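Local structure of acRAF (4LOW) at residues Gln29-Ala32 and Phe33-Leu37. The protein serves as an assembly factor for RuBisCO in the alpha-carboxysome, and is built like a pterin-4a-carbinolamine dehydratase. Residues are numbered along the deposited sequence; the frame is centred on the assembly and turned at random.
Sequences QTRA and FLDAL. With FMT (formic acid), chain J.
Arg31 and Asp35, one turn apart, form an i to i+4 salt bridge on helix 27-44, an amphipathic helix laid with its neighbour 72-84 against the antiparallel sheet of the pterin-4a-carbinolamine dehydratase fold. The turn shows how such a helix divides its work between a greasy face and a polar one. On the packed side Thr30 and Leu34 run side by side in the same direction, Thr30 CG2 lying 4.1 Å from Leu34 CD1, and both press on Val58 of strand 57-63. Phe33, with CG anti to the backbone N (chi1 174°), sets its ring against Phe22, Phe24 and, on helix 72-84, Val81 and Leu84. The buried hydroxyl of Thr30 is hydrogen-bonded to Ser26 O and Thr55 O, two carbonyls sharing its one proton. Under all this runs the regular backbone ladder, in which Leu34 N donates to Thr30 O over 2.9 Å.

The other flank is looser and more exposed, with Gln29, Ala32 and Asp35 facing outward. Between the two sides lies Arg31, buried at the subunit interface, where it packs on Glu42 of the second subunit. Its chain, bent at chi2 and chi3, runs forward along the helix and rests one guanidinium face, near its rim, on Leu34 CB, which is 3.5 Å from Arg31 NH2. That same NH2 reaches Asp35 OD1 at 2.9 Å, a bent bond that meets the oxygen from above the carboxylate plane; the two flat groups are turned 43° apart. A lysine in place of Arg31, with a single ammonium for the planar group, would probably struggle to serve both Asp35 and the bound formate, leaving one of them without its mate. That formate, probably from the crystallisation liquor, also accepts a bond from Arg31 NH1 of the second subunit, linking the two copies through one small anion. Its O1 lies in plane at the guanidinium edge and accepts from both nitrogens, the shorter bond being 2.9 Å from Arg31 NH1.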
loop_
_atom_site.group_PDB
_atom_site.type_symbol
_atom_site.label_atom_id
_atom_site.label_comp_id
_atom_site.label_asym_id
_atom_site.label_seq_id
_atom_site.Cartn_x
_atom_site.Cartn_y
_atom_site.Cartn_z
ATOM N N GLN A 29 9.197 -11.137 2.994
ATOM C CA GLN A 29 9.163 -11.196 1.540
ATOM C C GLN A 29 8.256 -10.106 0.970
ATOM O O GLN A 29 8.592 -9.436 -0.013
ATOM C CB GLN A 29 8.706 -12.597 1.063
ATOM C CG GLN A 29 9.766 -13.671 1.315
ATOM C CD GLN A 29 9.212 -15.082 1.389
ATOM O OE1 GLN A 29 8.387 -15.424 2.251
ATOM N NE2 GLN A 29 9.689 -15.945 0.513
ATOM N N THR A 30 7.100 -9.902 1.619
ATOM C CA THR A 30 6.178 -8.842 1.172
ATOM C C THR A 30 6.842 -7.470 1.301
ATOM O O THR A 30 6.765 -6.645 0.395
ATOM C CB THR A 30 4.954 -8.861 2.075
ATOM O OG1 THR A 30 4.405 -10.168 2.061
ATOM C CG2 THR A 30 3.888 -7.870 1.641
ATOM N N ARG A 31 7.556 -7.255 2.417
ATOM C CA ARG A 31 8.201 -5.962 2.657
ATOM C C ARG A 31 9.341 -5.719 1.681
ATOM O O ARG A 31 9.516 -4.591 1.216
ATOM C CB ARG A 31 8.657 -5.904 4.118
ATOM C CG ARG A 31 9.125 -4.551 4.571
ATOM C CD ARG A 31 8.019 -3.504 4.440
ATOM N NE ARG A 31 8.210 -2.631 3.297
ATOM C CZ ARG A 31 7.456 -1.581 3.016
ATOM N NH1 ARG A 31 6.292 -1.402 3.642
ATOM N NH2 ARG A 31 7.823 -0.739 2.066
ATOM N N ALA A 32 10.115 -6.766 1.365
ATOM C CA ALA A 32 11.202 -6.592 0.389
ATOM C C ALA A 32 10.597 -6.214 -0.948
ATOM O O ALA A 32 11.114 -5.330 -1.619
ATOM C CB ALA A 32 11.998 -7.873 0.275
ATOM N N PHE A 33 9.489 -6.832 -1.325
ATOM C CA PHE A 33 8.837 -6.485 -2.597
ATOM C C PHE A 33 8.325 -5.028 -2.563
ATOM O O PHE A 33 8.514 -4.279 -3.515
ATOM C CB PHE A 33 7.711 -7.479 -2.848
ATOM C CG PHE A 33 6.887 -7.149 -4.052
ATOM C CD1 PHE A 33 7.376 -7.374 -5.339
ATOM C CD2 PHE A 33 5.588 -6.727 -3.910
ATOM C CE1 PHE A 33 6.575 -7.175 -6.463
ATOM C CE2 PHE A 33 4.780 -6.544 -5.039
ATOM C CZ PHE A 33 5.285 -6.779 -6.307
ATOM N N LEU A 34 7.675 -4.626 -1.452
ATOM C CA LEU A 34 7.195 -3.250 -1.338
ATOM C C LEU A 34 8.328 -2.223 -1.416
ATOM O O LEU A 34 8.198 -1.178 -2.081
ATOM C CB LEU A 34 6.345 -3.015 -0.083
ATOM C CG LEU A 34 5.003 -3.730 -0.081
ATOM C CD1 LEU A 34 4.459 -3.795 1.338
ATOM C CD2 LEU A 34 3.971 -2.954 -0.937
ATOM N N ASP A 35 9.446 -2.496 -0.722
ATOM C CA ASP A 35 10.573 -1.569 -0.811
ATOM C C ASP A 35 11.157 -1.516 -2.230
ATOM O O ASP A 35 11.520 -0.432 -2.723
ATOM C CB ASP A 35 11.631 -1.975 0.203
ATOM C CG ASP A 35 11.234 -1.658 1.628
ATOM O OD1 ASP A 35 10.740 -0.536 1.876
ATOM O OD2 ASP A 35 11.567 -2.461 2.524
ATOM N N ALA A 36 11.207 -2.675 -2.918
ATOM C CA ALA A 36 11.718 -2.695 -4.293
ATOM C C ALA A 36 10.750 -1.968 -5.260
ATOM O O ALA A 36 11.165 -1.252 -6.185
ATOM C CB ALA A 36 11.946 -4.125 -4.761
ATOM N N LEU A 37 9.459 -2.057 -5.009
ATOM C CA LEU A 37 8.456 -1.396 -5.822
ATOM C C LEU A 37 8.606 0.108 -5.672
ATOM O O LEU A 37 8.498 0.835 -6.697
ATOM C CB LEU A 37 7.069 -1.939 -5.393
ATOM C CG LEU A 37 5.813 -1.361 -6.042
ATOM C CD1 LEU A 37 5.780 -1.595 -7.577
ATOM C CD2 LEU A 37 4.565 -1.973 -5.452
HETATM C C FMT J . 4.614 0.668 1.369
HETATM O O1 FMT J . 5.099 0.964 2.457
HETATM O O2 FMT J . 5.407 0.657 0.327
#